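Local coordinates for Tll0287 protein (Thermosynechococcus elongatus, PDB 5B82), which binds a covalently attached heme c within a PAS-like domain and probably serves a redox or sensing role in its cyanobacterial host, at residues A103-A108 against H130-I135; R134-A139 against G170-M175. One frame throughout, in Å; residues are numbered along the deposited sequence.

In the fold
Interactions 1 and 2 lie about 13 Å apart between centres, and both are buried and built on strand 128-136. They illustrate how one strand can serve two kinds of neighbour. In interaction 1 the strand receives helix 103-114 on its Phe132 face, and the contact is almost wholly apolar, aliphatic side chains against aromatic rings. In interaction 2 the end of the strand pairs edge to edge with 170-175, so backbone hydrogen bonds dominate, and the opposite face, bearing Ile135, looks onto heme c. Met175 connects the two: it is paired with Arg134 in the sheet, while its side chain packs against Ala108 and Asp105 of the helix and against Phe132.

Interaction 1: residues A103-A108 against H130-I135; sequences ALDVQA and HYFRRI
Asp105 OD2 is gripped twice, by the side chain of Arg87 in a salt bridge and by the backbone N of Arg101, while OD1 stands near the plane of the Phe132 ring, 4.3 Å from CE1. The rest of the contact is mostly aliphatic carbon against ring. Ala108 CB sits over the centre of the Phe132 ring, 3.8 Å from its centroid, a CH-pi contact close to the ring normal. Leu104, with CG anti to the backbone N (chi1 180°), reaches out from the helix to two rings at once. Its CD2 methyl meets Phe132 at the edge, in plane, 3.6 Å from CZ, and also lies over one face of the His130 ring, a CH-pi contact 3.8 Å from the centroid. That imidazole is held at both nitrogens, ND1 by Thr179 and NE2 by Asp125, which should fix its rotation and keep its face turned to the leucine. Phe121 meets the Phe132 ring as well, with the planes at about 30°. The axes of helix segment 103-108 and strand segment 130-135 approach to 10.4 Å; Leu104 and Ala108 turn toward the strand, a helix-on-sheet packing in keeping with the PAS-like fold.

Interaction 2: residues R134-A139 against G170-M175; sequences RIDVQA and GDLRGM. With HEC (heme c), chain B.
Arg173 first extends from the main chain, CG opposite N (chi1 172°), then bends at chi2 (72°) and runs beside Ile135 to the heme, both side chains pointing the same way. Ile135 CG2 packs 3.8 Å from Arg173 CB, and its CD1 lies 3.5 Å from the heme methyl CMA. The guanidinium lays one face over the porphyrin rim at that methyl, while NH2 donates to the propionate oxygen O1A at 2.7 Å and NH1 is taken up by the backbone O of Lys92. A leucine in place of Arg173 would probably cost propionate oxygen O1A this hydrogen bond and the Lys92 carbonyl that donor. Ile135 N donates to Gly174 O, while Ile135 O accepts Arg173 N at 2.8 Å and, weakly, Gly174 N at 3.4 Å, so two residues face one. Beyond this irregularity Val137 N bonds to Asp171 O and Gly170 N to Val137 O, carrying the pairing into the loop. On the other side of the sheet Arg134 NE meets Asp136 OD1 at 2.9 Å, almost straight (177°) and in the guanidinium plane, on the syn side of the carboxylate; Leu172 CD1 rests over the face of that guanidinium, 4.0 Å from NH2. Here a classic beta bulge at the end of an antiparallel pair places an arginine in the heme c pocket, beside the axial ligand His145.

Interaction 1: residues A103-A108 against H130-I135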
ATOM      1  N   ALA A 103       1.829 -17.334  -1.673  1.00 31.97           N
ATOM      2  CA  ALA A 103       2.173 -17.460  -3.085  1.00 29.42           C
ATOM      3  C   ALA A 103       1.346 -16.496  -3.918  1.00 28.55           C
ATOM      4  O   ALA A 103       1.808 -15.996  -4.943  1.00 28.50           O
ATOM      5  CB  ALA A 103       1.960 -18.886  -3.563  1.00 36.44           C
ATOM      6  N   LEU A 104       0.124 -16.224  -3.481  1.00 26.36           N
ATOM      7  CA  LEU A 104      -0.716 -15.271  -4.197  1.00 24.78           C
ATOM      8  C   LEU A 104      -0.184 -13.845  -4.091  1.00 21.83           C
ATOM      9  O   LEU A 104      -0.233 -13.085  -5.065  1.00 24.95           O
ATOM     10  CB  LEU A 104      -2.160 -15.333  -3.703  1.00 27.02           C
ATOM     11  CG  LEU A 104      -3.120 -14.366  -4.394  1.00 27.25           C
ATOM     12  CD1 LEU A 104      -3.070 -14.492  -5.910  1.00 22.10           C
ATOM     13  CD2 LEU A 104      -4.530 -14.594  -3.875  1.00 30.03           C
ATOM     14  N   ASP A 105       0.308 -13.465  -2.917  1.00 24.70           N
ATOM     15  CA  ASP A 105       0.901 -12.137  -2.772  1.00 24.55           C
ATOM     16  C   ASP A 105       2.034 -11.964  -3.789  1.00 23.12           C
ATOM     17  O   ASP A 105       2.101 -10.958  -4.524  1.00 23.96           O
ATOM     18  CB  ASP A 105       1.430 -11.913  -1.349  1.00 24.08           C
ATOM     19  CG  ASP A 105       0.318 -11.701  -0.325  1.00 26.79           C
ATOM     20  OD1 ASP A 105      -0.773 -11.221  -0.701  1.00 26.56           O
ATOM     21  OD2 ASP A 105       0.548 -11.991   0.868  1.00 31.01           O
ATOM     22  N   VAL A 106       2.908 -12.966  -3.839  1.00 23.31           N
ATOM     23  CA  VAL A 106       4.088 -12.915  -4.688  1.00 26.21           C
ATOM     24  C   VAL A 106       3.680 -12.915  -6.149  1.00 26.86           C
ATOM     25  O   VAL A 106       4.248 -12.179  -6.964  1.00 25.03           O
ATOM     26  CB  VAL A 106       5.063 -14.080  -4.402  1.00 29.74           C
ATOM     27  CG1 VAL A 106       6.237 -14.035  -5.360  1.00 25.45           C
ATOM     28  CG2 VAL A 106       5.560 -14.015  -2.970  1.00 31.42           C
ATOM     29  N   GLN A 107       2.684 -13.730  -6.472  1.00 24.84           N
ATOM     30  CA  GLN A 107       2.138 -13.804  -7.822  1.00 27.03           C
ATOM     31  C   GLN A 107       1.595 -12.448  -8.273  1.00 24.46           C
ATOM     32  O   GLN A 107       1.803 -12.028  -9.418  1.00 23.30           O
ATOM     33  CB  GLN A 107       1.019 -14.848  -7.887  1.00 29.71           C
ATOM     34  CG  GLN A 107       0.331 -14.932  -9.247  1.00 42.77           C
ATOM     35  CD  GLN A 107      -1.029 -15.622  -9.191  1.00 52.22           C
ATOM     36  OE1 GLN A 107      -1.941 -15.279  -9.947  1.00 57.77           O
ATOM     37  NE2 GLN A 107      -1.166 -16.599  -8.299  1.00 50.73           N
ATOM     38  N   ALA A 108       0.893 -11.767  -7.369  1.00 19.33           N
ATOM     39  CA  ALA A 108       0.237 -10.514  -7.714  1.00 19.80           C
ATOM     40  C   ALA A 108       1.283  -9.431  -7.935  1.00 19.43           C
ATOM     41  O   ALA A 108       1.238  -8.711  -8.937  1.00 25.91           O
ATOM     42  CB  ALA A 108      -0.751 -10.100  -6.629  1.00 19.63           C
ATOM     43  N   HIS A 130     -10.364 -11.937  -4.455  1.00 17.54           N
ATOM     44  CA  HIS A 130      -9.201 -11.165  -4.040  1.00 16.52           C
ATOM     45  C   HIS A 130      -8.979 -10.043  -5.049  1.00 15.67           C
ATOM     46  O   HIS A 130      -8.877 -10.307  -6.237  1.00 19.71           O
ATOM     47  CB  HIS A 130      -7.942 -12.034  -4.024  1.00 14.48           C
ATOM     48  CG  HIS A 130      -8.098 -13.336  -3.298  1.00 23.29           C
ATOM     49  ND1 HIS A 130      -7.773 -13.490  -1.968  1.00 23.73           N
ATOM     50  CD2 HIS A 130      -8.515 -14.547  -3.726  1.00 20.74           C
ATOM     51  CE1 HIS A 130      -7.987 -14.743  -1.607  1.00 27.00           C
ATOM     52  NE2 HIS A 130      -8.433 -15.407  -2.656  1.00 25.85           N
ATOM     53  N   TYR A 131      -8.884  -8.810  -4.567  1.00 17.42           N
ATOM     54  CA  TYR A 131      -8.615  -7.678  -5.435  1.00 14.95           C
ATOM     55  C   TYR A 131      -7.276  -7.091  -5.047  1.00 20.53           C
ATOM     56  O   TYR A 131      -6.987  -6.929  -3.853  1.00 18.77           O
ATOM     57  CB  TYR A 131      -9.717  -6.625  -5.272  1.00 16.69           C
ATOM     58  CG  TYR A 131      -9.508  -5.315  -6.036  1.00 19.88           C
ATOM     59  CD1 TYR A 131      -9.673  -5.252  -7.418  1.00 20.63           C
ATOM     60  CD2 TYR A 131      -9.199  -4.134  -5.368  1.00 23.80           C
ATOM     61  CE1 TYR A 131      -9.517  -4.052  -8.116  1.00 18.38           C
ATOM     62  CE2 TYR A 131      -9.042  -2.916  -6.068  1.00 17.76           C
ATOM     63  CZ  TYR A 131      -9.207  -2.893  -7.434  1.00 17.93           C
ATOM     64  OH  TYR A 131      -9.058  -1.695  -8.128  1.00 21.56           O
ATOM     65  N   PHE A 132      -6.461  -6.790  -6.058  1.00 16.92           N
ATOM     66  CA  PHE A 132      -5.148  -6.209  -5.852  1.00 14.65           C
ATOM     67  C   PHE A 132      -5.057  -4.939  -6.683  1.00 14.72           C
ATOM     68  O   PHE A 132      -5.514  -4.909  -7.812  1.00 16.63           O
ATOM     69  CB  PHE A 132      -4.052  -7.169  -6.296  1.00 12.15           C
ATOM     70  CG  PHE A 132      -4.101  -8.511  -5.587  1.00 16.45           C
ATOM     71  CD1 PHE A 132      -3.445  -8.693  -4.385  1.00 13.09           C
ATOM     72  CD2 PHE A 132      -4.805  -9.569  -6.135  1.00 14.44           C
ATOM     73  CE1 PHE A 132      -3.497  -9.933  -3.713  1.00 15.85           C
ATOM     74  CE2 PHE A 132      -4.857 -10.815  -5.479  1.00 17.62           C
ATOM     75  CZ  PHE A 132      -4.202 -10.987  -4.273  1.00 20.94           C
ATOM     76  N   ARG A 133      -4.444  -3.912  -6.120  1.00 12.61           N
ATOM     77  CA  ARG A 133      -4.301  -2.652  -6.841  1.00 16.39           C
ATOM     78  C   ARG A 133      -2.888  -2.140  -6.623  1.00 16.98           C
ATOM     79  O   ARG A 133      -2.444  -1.956  -5.486  1.00 19.88           O
ATOM     80  CB  ARG A 133      -5.373  -1.651  -6.387  1.00 16.86           C
ATOM     81  CG  ARG A 133      -5.582  -0.432  -7.351  1.00 15.01           C
ATOM     82  CD  ARG A 133      -4.752   0.753  -6.943  1.00 23.24           C
ATOM     83  NE  ARG A 133      -5.071   1.943  -7.747  1.00 28.71           N
ATOM     84  CZ  ARG A 133      -4.388   2.324  -8.823  1.00 32.23           C
ATOM     85  NH1 ARG A 133      -3.338   1.612  -9.229  1.00 29.83           N
ATOM     86  NH2 ARG A 133      -4.740   3.425  -9.488  1.00 24.86           N
ATOM     87  N   ARG A 134      -2.163  -1.930  -7.714  1.00 18.42           N
ATOM     88  CA  ARG A 134      -0.768  -1.512  -7.598  1.00 17.76           C
ATOM     89  C   ARG A 134      -0.614  -0.132  -6.950  1.00 15.80           C
ATOM     90  O   ARG A 134      -1.486   0.734  -7.057  1.00 18.73           O
ATOM     91  CB  ARG A 134      -0.054  -1.561  -8.962  1.00 23.42           C
ATOM     92  CG  ARG A 134       0.011  -0.238  -9.698  1.00 22.38           C
ATOM     93  CD  ARG A 134       0.525  -0.395 -11.143  1.00 22.02           C
ATOM     94  NE  ARG A 134       1.979  -0.480 -11.260  1.00 24.79           N
ATOM     95  CZ  ARG A 134       2.620  -1.407 -11.969  1.00 23.81           C
ATOM     96  NH1 ARG A 134       1.934  -2.343 -12.617  1.00 22.11           N
ATOM     97  NH2 ARG A 134       3.946  -1.399 -12.034  1.00 20.55           N
ATOM     98  N   ILE A 135       0.502   0.043  -6.256  1.00 16.69           N
ATOM     99  CA  ILE A 135       0.904   1.334  -5.714  1.00 22.51           C
ATOM    100  C   ILE A 135       2.229   1.719  -6.365  1.00 24.25           C
ATOM    101  O   ILE A 135       3.215   0.985  -6.259  1.00 26.48           O
ATOM    102  CB  ILE A 135       1.119   1.259  -4.197  1.00 18.26           C
ATOM    103  CG1 ILE A 135      -0.175   0.858  -3.496  1.00 17.39           C
ATOM    104  CG2 ILE A 135       1.606   2.606  -3.654  1.00 17.62           C
ATOM    105  CD1 ILE A 135       0.013   0.326  -2.089  1.00 17.14           C
TER

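Interaction 2: residues R134-A139 against G170-M175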
ATOM      1  N   ARG A 134      -2.163  -1.930  -7.714  1.00 18.42           N
ATOM      2  CA  ARG A 134      -0.768  -1.512  -7.598  1.00 17.76           C
ATOM      3  C   ARG A 134      -0.614  -0.132  -6.950  1.00 15.80           C
ATOM      4  O   ARG A 134      -1.486   0.734  -7.057  1.00 18.73           O
ATOM      5  CB  ARG A 134      -0.054  -1.561  -8.962  1.00 23.42           C
ATOM      6  CG  ARG A 134       0.011  -0.238  -9.698  1.00 22.38           C
ATOM      7  CD  ARG A 134       0.525  -0.395 -11.143  1.00 22.02           C
ATOM      8  NE  ARG A 134       1.979  -0.480 -11.260  1.00 24.79           N
ATOM      9  CZ  ARG A 134       2.620  -1.407 -11.969  1.00 23.81           C
ATOM     10  NH1 ARG A 134       1.934  -2.343 -12.617  1.00 22.11           N
ATOM     11  NH2 ARG A 134       3.946  -1.399 -12.034  1.00 20.55           N
ATOM     12  N   ILE A 135       0.502   0.043  -6.256  1.00 16.69           N
ATOM     13  CA  ILE A 135       0.904   1.334  -5.714  1.00 22.51           C
ATOM     14  C   ILE A 135       2.229   1.719  -6.365  1.00 24.25           C
ATOM     15  O   ILE A 135       3.215   0.985  -6.259  1.00 26.48           O
ATOM     16  CB  ILE A 135       1.119   1.259  -4.197  1.00 18.26           C
ATOM     17  CG1 ILE A 135      -0.175   0.858  -3.496  1.00 17.39           C
ATOM     18  CG2 ILE A 135       1.606   2.606  -3.654  1.00 17.62           C
ATOM     19  CD1 ILE A 135       0.013   0.326  -2.089  1.00 17.14           C
ATOM     20  N   ASP A 136       2.262   2.861  -7.038  1.00 21.10           N
ATOM     21  CA  ASP A 136       3.497   3.310  -7.655  1.00 22.02           C
ATOM     22  C   ASP A 136       4.147   4.414  -6.827  1.00 24.77           C
ATOM     23  O   ASP A 136       3.511   5.012  -5.961  1.00 27.09           O
ATOM     24  CB  ASP A 136       3.262   3.769  -9.096  1.00 27.49           C
ATOM     25  CG  ASP A 136       2.958   2.608 -10.045  1.00 34.63           C
ATOM     26  OD1 ASP A 136       3.470   1.488  -9.820  1.00 37.17           O
ATOM     27  OD2 ASP A 136       2.208   2.823 -11.024  1.00 36.41           O
ATOM     28  N   VAL A 137       5.419   4.671  -7.093  1.00 23.69           N
ATOM     29  CA  VAL A 137       6.152   5.702  -6.374  1.00 24.03           C
ATOM     30  C   VAL A 137       6.053   7.032  -7.113  1.00 23.16           C
ATOM     31  O   VAL A 137       6.414   7.104  -8.281  1.00 31.97           O
ATOM     32  CB  VAL A 137       7.628   5.312  -6.244  1.00 25.55           C
ATOM     33  CG1 VAL A 137       8.427   6.440  -5.611  1.00 27.72           C
ATOM     34  CG2 VAL A 137       7.771   4.026  -5.434  1.00 26.92           C
ATOM     35  N   GLN A 138       5.546   8.073  -6.448  1.00 27.22           N
ATOM     36  CA  GLN A 138       5.650   9.455  -6.962  1.00 34.82           C
ATOM     37  C   GLN A 138       6.779  10.223  -6.275  1.00 34.45           C
ATOM     38  O   GLN A 138       7.367   9.735  -5.308  1.00 29.71           O
ATOM     39  CB  GLN A 138       4.338  10.229  -6.791  1.00 36.83           C
ATOM     40  CG  GLN A 138       3.194   9.729  -7.658  1.00 41.64           C
ATOM     41  CD  GLN A 138       2.393   8.661  -6.969  1.00 45.01           C
ATOM     42  OE1 GLN A 138       2.158   8.738  -5.767  1.00 52.95           O
ATOM     43  NE2 GLN A 138       1.977   7.645  -7.720  1.00 41.22           N
ATOM     44  N   ALA A 139       7.070  11.428  -6.769  1.00 32.34           N
ATOM     45  CA  ALA A 139       8.165  12.238  -6.243  1.00 29.55           C
ATOM     46  C   ALA A 139       8.046  12.550  -4.756  1.00 26.11           C
ATOM     47  O   ALA A 139       9.042  12.524  -4.039  1.00 31.75           O
ATOM     48  CB  ALA A 139       8.322  13.546  -7.047  1.00 31.69           C
ATOM     49  N   GLY A 170       8.292   6.250 -10.315  1.00 36.72           N
ATOM     50  CA  GLY A 170       7.818   5.290 -11.296  1.00 39.09           C
ATOM     51  C   GLY A 170       7.993   3.846 -10.873  1.00 37.22           C
ATOM     52  O   GLY A 170       7.450   2.944 -11.507  1.00 36.25           O
ATOM     53  N   ASP A 171       8.760   3.619  -9.810  1.00 35.10           N
ATOM     54  CA  ASP A 171       8.948   2.266  -9.281  1.00 30.92           C
ATOM     55  C   ASP A 171       7.642   1.648  -8.788  1.00 25.47           C
ATOM     56  O   ASP A 171       6.720   2.356  -8.396  1.00 28.00           O
ATOM     57  CB  ASP A 171       9.922   2.276  -8.101  1.00 29.51           C
ATOM     58  CG  ASP A 171      11.358   2.450  -8.530  1.00 37.52           C
ATOM     59  OD1 ASP A 171      11.582   2.736  -9.724  1.00 40.04           O
ATOM     60  OD2 ASP A 171      12.253   2.309  -7.667  1.00 34.62           O
ATOM     61  N   LEU A 172       7.581   0.320  -8.776  1.00 26.36           N
ATOM     62  CA  LEU A 172       6.491  -0.372  -8.095  1.00 28.56           C
ATOM     63  C   LEU A 172       6.749  -0.379  -6.590  1.00 26.70           C
ATOM     64  O   LEU A 172       7.716  -0.985  -6.122  1.00 33.17           O
ATOM     65  CB  LEU A 172       6.357  -1.803  -8.613  1.00 28.84           C
ATOM     66  CG  LEU A 172       5.349  -2.677  -7.868  1.00 30.01           C
ATOM     67  CD1 LEU A 172       3.931  -2.138  -8.059  1.00 25.21           C
ATOM     68  CD2 LEU A 172       5.471  -4.113  -8.341  1.00 30.87           C
ATOM     69  N   ARG A 173       5.882   0.294  -5.836  1.00 23.89           N
ATOM     70  CA  ARG A 173       6.040   0.427  -4.390  1.00 23.54           C
ATOM     71  C   ARG A 173       5.537  -0.805  -3.633  1.00 26.26           C
ATOM     72  O   ARG A 173       6.132  -1.228  -2.639  1.00 22.55           O
ATOM     73  CB  ARG A 173       5.277   1.658  -3.898  1.00 21.69           C
ATOM     74  CG  ARG A 173       5.210   1.780  -2.390  1.00 22.93           C
ATOM     75  CD  ARG A 173       6.566   2.173  -1.794  1.00 28.87           C
ATOM     76  NE  ARG A 173       6.484   2.260  -0.338  1.00 29.25           N
ATOM     77  CZ  ARG A 173       6.680   1.234   0.488  1.00 28.23           C
ATOM     78  NH1 ARG A 173       6.989   0.040   0.003  1.00 25.83           N
ATOM     79  NH2 ARG A 173       6.577   1.406   1.801  1.00 22.83           N
ATOM     80  N   GLY A 174       4.434  -1.359  -4.120  1.00 24.54           N
ATOM     81  CA  GLY A 174       3.732  -2.447  -3.466  1.00 24.83           C
ATOM     82  C   GLY A 174       2.322  -2.471  -4.021  1.00 23.09           C
ATOM     83  O   GLY A 174       2.086  -2.043  -5.157  1.00 20.61           O
ATOM     84  N   MET A 175       1.373  -2.947  -3.225  1.00 21.20           N
ATOM     85  CA  MET A 175      -0.006  -3.076  -3.682  1.00 18.43           C
ATOM     86  C   MET A 175      -0.966  -3.053  -2.513  1.00 19.55           C
ATOM     87  O   MET A 175      -0.554  -3.281  -1.366  1.00 17.52           O
ATOM     88  CB  MET A 175      -0.187  -4.380  -4.452  1.00 19.55           C
ATOM     89  CG  MET A 175      -0.175  -5.633  -3.571  1.00 17.54           C
ATOM     90  SD  MET A 175      -0.141  -7.121  -4.568  1.00 21.16           S
ATOM     91  CE  MET A 175      -0.061  -8.371  -3.260  1.00 22.39           C
TER
HETATM   92 FE   HEC B 501       4.877   5.597   2.916  1.00 24.74          FE
HETATM   93  CHA HEC B 501       4.440   2.728   4.678  1.00 22.10           C
HETATM   94  CHB HEC B 501       3.765   3.939   0.048  1.00 23.23           C
HETATM   95  CHC HEC B 501       5.044   8.474   1.133  1.00 29.06           C
HETATM   96  CHD HEC B 501       6.349   7.136   5.611  1.00 27.45           C
HETATM   97  NA  HEC B 501       4.283   3.672   2.431  1.00 23.96           N
HETATM   98  C1A HEC B 501       4.052   2.682   3.364  1.00 24.69           C
HETATM   99  C2A HEC B 501       3.352   1.590   2.715  1.00 24.16           C
HETATM  100  C3A HEC B 501       3.170   1.942   1.436  1.00 22.44           C
HETATM  101  C4A HEC B 501       3.752   3.244   1.231  1.00 24.98           C
HETATM  102  CMA HEC B 501       2.479   1.126   0.331  1.00 17.22           C
HETATM  103  CAA HEC B 501       2.884   0.274   3.386  1.00 24.65           C
HETATM  104  CBA HEC B 501       3.830  -0.890   3.098  1.00 21.00           C
HETATM  105  CGA HEC B 501       5.017  -0.838   4.022  1.00 20.63           C
HETATM  106  O1A HEC B 501       6.158  -0.666   3.530  1.00 30.44           O
HETATM  107  O2A HEC B 501       4.828  -0.934   5.263  1.00 24.48           O
HETATM  108  NB  HEC B 501       4.496   6.084   0.961  1.00 28.16           N
HETATM  109  C1B HEC B 501       3.996   5.287  -0.047  1.00 26.72           C
HETATM  110  C2B HEC B 501       3.756   6.109  -1.215  1.00 26.88           C
HETATM  111  C3B HEC B 501       4.117   7.358  -0.916  1.00 24.58           C
HETATM  112  C4B HEC B 501       4.579   7.372   0.457  1.00 27.82           C
HETATM  113  CMB HEC B 501       3.226   5.600  -2.581  1.00 17.17           C
HETATM  114  CAB HEC B 501       4.044   8.588  -1.852  1.00 22.04           C
HETATM  115  CBB HEC B 501       2.570   8.939  -2.185  1.00 19.42           C
HETATM  116  NC  HEC B 501       5.602   7.447   3.295  1.00 30.66           N
HETATM  117  C1C HEC B 501       5.517   8.513   2.428  1.00 31.59           C
HETATM  118  C2C HEC B 501       5.872   9.710   3.161  1.00 33.41           C
HETATM  119  C3C HEC B 501       6.363   9.332   4.354  1.00 31.24           C
HETATM  120  C4C HEC B 501       6.117   7.907   4.489  1.00 29.68           C
HETATM  121  CMC HEC B 501       6.091  11.078   2.472  1.00 26.69           C
HETATM  122  CAC HEC B 501       6.985  10.236   5.451  1.00 28.95           C
HETATM  123  CBC HEC B 501       6.070  11.375   5.962  1.00 34.48           C
HETATM  124  ND  HEC B 501       5.387   5.019   4.812  1.00 27.17           N
HETATM  125  C1D HEC B 501       5.859   5.865   5.809  1.00 32.00           C
HETATM  126  C2D HEC B 501       5.757   5.187   7.088  1.00 28.75           C
HETATM  127  C3D HEC B 501       5.172   3.817   6.773  1.00 28.85           C
HETATM  128  C4D HEC B 501       4.974   3.799   5.350  1.00 27.07           C
HETATM  129  CMD HEC B 501       6.158   5.724   8.478  1.00 25.18           C
HETATM  130  CAD HEC B 501       4.824   2.682   7.760  1.00 24.15           C
HETATM  131  CBD HEC B 501       3.387   2.959   8.184  1.00 25.35           C
HETATM  132  CGD HEC B 501       2.821   1.825   9.009  1.00 24.03           C
HETATM  133  O1D HEC B 501       3.336   1.563  10.120  1.00 29.31           O
HETATM  134  O2D HEC B 501       1.847   1.191   8.547  1.00 26.35           O